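Local structure of fructosyl amine: oxygen oxidoreductase (Aspergillus fumigatus, 3DJE) at residues Leu133-Trp146 against Leu250-Arg262. The protein oxidatively deglycates fructosyl amino acids as a fructosamine oxidase (amadoriase), a flavoenzyme that carries FAD as its cofactor. Sequence-based numbering, arbitrary orientation.
Sequences LAPEGVLQGDFPGW and LYKNIPVIFNIER
The indole of Trp146 lies between Asn259 and Phe143. Over one face sits the amide of Asn259, its ND2 3.4 Å from Trp146 CD2, with the amide plane turned 61° from the ring; Asn259 CB rests on the six-membered ring, a CH-pi contact of 3.7 Å to the centroid. Extension of Asn259 (CG anti to the backbone N, chi1 -179°) carries the amide across the indole, while OD1 accepts from Glu261 N in an Asx turn. On the opposite face Phe143 CD1 lies 3.5 Å above the plane, offset toward the indole rim; Phe143 presents its edge. Ile257 CG2 arrives near the ring plane, 3.9 Å from Trp146 CZ3, and Pro144 O also lies in plane at the edge. The indole N-H is not spent here: NE1 bonds to Glu319 of helix 307-320.

At the other end the flat group belongs to the second segment. Val138 CG2 stands over one face of Tyr251, offset toward the rim, and its CG1 touches Tyr251 CD1 at 3.6 Å. With its two methyls diverging, Val138 also reaches Leu250, Val138 CG2 lying 3.7 Å from Leu250 CG. Between the two rings the filling is aliphatic: Ala134 CB against Ile254 CG2 (3.6 Å), and Leu133 and Leu139 both converging on Ile257 CD1.

No direct hydrogen bond joins the segments; a water bridges them, donating to Pro144 O and accepting from Arg262 NH2. The contact thus illustrates how a loop can be seated on the end of helix 248-251, the turn after it and strand 256-259 by apolar and CH-pi packing. Phe258 turns away and touches the bound 1-S-(carboxymethyl)-1-thio-beta-D-fructopyranose, probably in the substrate site, while Ile257 and Asn259 pack under the loop; the polar ends of Trp146 and Tyr251 find partners outside both segments, in Glu319 and Gln323.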
# COMPACT_ATOMS: atom_id res chain seq x y z
N LEU A 133 12.99 16.20 17.65
CA LEU A 133 11.83 16.14 16.73
C LEU A 133 10.50 15.97 17.48
O LEU A 133 9.42 16.08 16.88
CB LEU A 133 12.01 15.03 15.69
CG LEU A 133 13.14 15.21 14.68
CD1 LEU A 133 13.27 13.96 13.80
CD2 LEU A 133 12.95 16.47 13.84
N ALA A 134 10.60 15.67 18.77
CA ALA A 134 9.43 15.45 19.61
C ALA A 134 9.70 16.04 20.99
O ALA A 134 10.86 16.29 21.34
CB ALA A 134 9.13 13.96 19.73
N PRO A 135 8.63 16.27 21.78
CA PRO A 135 8.83 16.71 23.16
C PRO A 135 9.74 15.79 23.96
O PRO A 135 9.85 14.59 23.68
CB PRO A 135 7.41 16.68 23.74
CG PRO A 135 6.53 16.93 22.60
CD PRO A 135 7.20 16.20 21.44
N GLU A 136 10.37 16.36 24.99
CA GLU A 136 11.24 15.59 25.86
C GLU A 136 10.46 14.44 26.47
O GLU A 136 9.35 14.63 26.98
CB GLU A 136 11.80 16.50 26.95
CG GLU A 136 13.23 16.18 27.33
CD GLU A 136 13.85 17.27 28.18
OE1 GLU A 136 13.52 18.46 27.97
OE2 GLU A 136 14.68 16.93 29.06
N GLY A 137 11.02 13.24 26.39
CA GLY A 137 10.39 12.04 26.93
C GLY A 137 9.80 11.12 25.87
O GLY A 137 9.45 9.97 26.17
N VAL A 138 9.69 11.62 24.65
CA VAL A 138 9.15 10.80 23.55
C VAL A 138 10.28 10.05 22.83
O VAL A 138 10.32 8.83 22.86
CB VAL A 138 8.32 11.62 22.53
CG1 VAL A 138 7.92 10.73 21.36
CG2 VAL A 138 7.08 12.23 23.18
N LEU A 139 11.18 10.78 22.20
CA LEU A 139 12.26 10.15 21.46
C LEU A 139 13.51 10.08 22.33
O LEU A 139 14.44 10.88 22.19
CB LEU A 139 12.52 10.88 20.14
CG LEU A 139 11.34 10.89 19.16
CD1 LEU A 139 11.66 11.80 17.97
CD2 LEU A 139 10.96 9.47 18.67
N GLN A 140 13.52 9.08 23.21
CA GLN A 140 14.55 8.93 24.24
C GLN A 140 15.81 8.21 23.76
O GLN A 140 16.83 8.19 24.47
CB GLN A 140 13.98 8.18 25.44
CG GLN A 140 12.87 8.91 26.16
CD GLN A 140 12.49 8.24 27.46
OE1 GLN A 140 13.33 7.61 28.12
NE2 GLN A 140 11.22 8.35 27.84
N GLY A 141 15.73 7.60 22.58
CA GLY A 141 16.79 6.72 22.09
C GLY A 141 18.04 7.42 21.58
O GLY A 141 18.09 8.65 21.48
N ASP A 142 19.04 6.62 21.24
CA ASP A 142 20.35 7.14 20.83
C ASP A 142 20.53 7.23 19.31
O ASP A 142 21.56 7.72 18.84
CB ASP A 142 21.47 6.31 21.45
CG ASP A 142 21.60 6.52 22.95
OD1 ASP A 142 21.03 7.50 23.48
OD2 ASP A 142 22.27 5.69 23.60
N PHE A 143 19.54 6.75 18.56
CA PHE A 143 19.56 6.84 17.09
C PHE A 143 20.95 6.51 16.50
O PHE A 143 21.51 7.31 15.76
CB PHE A 143 19.10 8.24 16.66
CG PHE A 143 17.66 8.54 17.02
CD1 PHE A 143 16.64 8.32 16.10
CD2 PHE A 143 17.33 9.04 18.28
CE1 PHE A 143 15.30 8.60 16.42
CE2 PHE A 143 15.99 9.33 18.61
CZ PHE A 143 14.98 9.10 17.67
N PRO A 144 21.50 5.33 16.84
CA PRO A 144 22.91 5.06 16.52
C PRO A 144 23.17 4.99 15.02
O PRO A 144 22.60 4.16 14.32
CB PRO A 144 23.18 3.71 17.20
CG PRO A 144 21.85 3.07 17.34
CD PRO A 144 20.85 4.19 17.50
N GLY A 145 24.03 5.89 14.55
CA GLY A 145 24.38 5.95 13.14
C GLY A 145 23.31 6.51 12.21
O GLY A 145 23.51 6.56 11.00
N TRP A 146 22.16 6.92 12.76
CA TRP A 146 21.09 7.49 11.90
C TRP A 146 21.54 8.81 11.30
O TRP A 146 22.10 9.66 12.00
CB TRP A 146 19.81 7.75 12.70
CG TRP A 146 19.03 6.54 13.11
CD1 TRP A 146 19.51 5.36 13.61
CD2 TRP A 146 17.60 6.43 13.10
NE1 TRP A 146 18.46 4.51 13.90
CE2 TRP A 146 17.28 5.15 13.60
CE3 TRP A 146 16.56 7.29 12.71
CZ2 TRP A 146 15.95 4.70 13.72
CZ3 TRP A 146 15.24 6.85 12.84
CH2 TRP A 146 14.95 5.57 13.33
N LEU A 250 1.54 13.55 25.33
CA LEU A 250 2.95 13.79 25.05
C LEU A 250 3.35 13.41 23.61
O LEU A 250 4.19 14.06 22.99
CB LEU A 250 3.79 13.01 26.06
CG LEU A 250 5.26 13.40 26.21
CD1 LEU A 250 5.41 14.81 26.76
CD2 LEU A 250 5.99 12.39 27.08
N TYR A 251 2.71 12.36 23.09
CA TYR A 251 3.10 11.78 21.81
C TYR A 251 2.32 12.38 20.65
O TYR A 251 2.58 12.05 19.48
CB TYR A 251 2.91 10.27 21.84
CG TYR A 251 3.85 9.51 22.76
CD1 TYR A 251 4.95 8.83 22.25
CD2 TYR A 251 3.62 9.45 24.14
CE1 TYR A 251 5.81 8.12 23.08
CE2 TYR A 251 4.49 8.75 24.98
CZ TYR A 251 5.58 8.09 24.44
OH TYR A 251 6.43 7.38 25.26
N LYS A 252 1.35 13.24 20.96
CA LYS A 252 0.48 13.83 19.92
C LYS A 252 1.23 14.74 18.95
O LYS A 252 2.10 15.51 19.35
CB LYS A 252 -0.70 14.59 20.56
CG LYS A 252 -1.79 15.03 19.56
CD LYS A 252 -2.95 15.75 20.25
CE LYS A 252 -3.97 16.28 19.25
NZ LYS A 252 -4.78 15.19 18.63
N ASN A 253 0.89 14.63 17.67
CA ASN A 253 1.38 15.53 16.61
C ASN A 253 2.85 15.37 16.20
O ASN A 253 3.35 16.16 15.40
CB ASN A 253 1.09 17.01 16.95
CG ASN A 253 -0.39 17.28 17.22
OD1 ASN A 253 -1.25 16.95 16.42
ND2 ASN A 253 -0.67 17.91 18.36
N ILE A 254 3.52 14.34 16.72
CA ILE A 254 4.92 14.10 16.34
C ILE A 254 4.99 13.78 14.85
O ILE A 254 4.03 13.25 14.27
CB ILE A 254 5.60 12.97 17.18
CG1 ILE A 254 4.87 11.63 17.02
CG2 ILE A 254 5.76 13.39 18.66
CD1 ILE A 254 5.65 10.42 17.56
N PRO A 255 6.12 14.11 14.21
CA PRO A 255 6.24 13.76 12.79
C PRO A 255 6.38 12.26 12.60
O PRO A 255 6.68 11.54 13.55
CB PRO A 255 7.54 14.46 12.37
CG PRO A 255 8.33 14.60 13.62
CD PRO A 255 7.31 14.82 14.72
N VAL A 256 6.14 11.79 11.38
CA VAL A 256 6.42 10.39 11.05
C VAL A 256 7.93 10.21 11.13
O VAL A 256 8.68 11.01 10.56
CB VAL A 256 5.94 10.05 9.64
CG1 VAL A 256 6.27 8.61 9.29
CG2 VAL A 256 4.43 10.32 9.53
N ILE A 257 8.37 9.17 11.84
CA ILE A 257 9.79 8.86 12.00
C ILE A 257 10.09 7.61 11.17
O ILE A 257 9.52 6.56 11.43
CB ILE A 257 10.14 8.61 13.49
CG1 ILE A 257 9.79 9.84 14.33
CG2 ILE A 257 11.61 8.17 13.64
CD1 ILE A 257 10.56 11.10 13.97
N PHE A 258 10.97 7.73 10.17
CA PHE A 258 11.15 6.67 9.18
C PHE A 258 12.64 6.48 8.90
O PHE A 258 13.33 7.43 8.55
CB PHE A 258 10.40 7.09 7.91
CG PHE A 258 10.01 5.96 6.97
CD1 PHE A 258 8.68 5.80 6.59
CD2 PHE A 258 10.97 5.12 6.40
CE1 PHE A 258 8.28 4.79 5.69
CE2 PHE A 258 10.58 4.10 5.50
CZ PHE A 258 9.23 3.94 5.14
N ASN A 259 13.13 5.26 9.10
CA ASN A 259 14.49 4.90 8.69
C ASN A 259 14.35 3.71 7.77
O ASN A 259 13.79 2.67 8.15
CB ASN A 259 15.38 4.58 9.89
CG ASN A 259 16.81 4.24 9.50
OD1 ASN A 259 17.05 3.30 8.74
ND2 ASN A 259 17.78 4.97 10.04
N ILE A 260 14.88 3.85 6.56
CA ILE A 260 14.65 2.87 5.50
C ILE A 260 15.42 1.56 5.72
O ILE A 260 15.24 0.61 4.97
CB ILE A 260 14.92 3.47 4.10
CG1 ILE A 260 16.41 3.73 3.88
CG2 ILE A 260 14.09 4.74 3.92
CD1 ILE A 260 16.75 4.17 2.46
N GLU A 261 16.25 1.53 6.77
CA GLU A 261 16.95 0.31 7.16
C GLU A 261 16.52 -0.25 8.51
O GLU A 261 17.11 -1.22 9.00
CB GLU A 261 18.46 0.57 7.20
CG GLU A 261 19.04 0.97 5.86
CD GLU A 261 20.54 1.05 5.92
OE1 GLU A 261 21.19 -0.02 5.82
OE2 GLU A 261 21.04 2.17 6.06
N ARG A 262 15.51 0.35 9.13
CA ARG A 262 15.09 -0.07 10.46
C ARG A 262 13.58 -0.19 10.57
O ARG A 262 13.06 -1.19 11.06
CB ARG A 262 15.61 0.91 11.53
CG ARG A 262 17.12 1.10 11.55
CD ARG A 262 17.81 -0.14 12.12
NE ARG A 262 19.24 0.11 12.35
CZ ARG A 262 20.21 -0.16 11.48
NH1 ARG A 262 19.94 -0.72 10.31
NH2 ARG A 262 21.47 0.12 11.80
O HOH W 1 21.53 1.57 14.31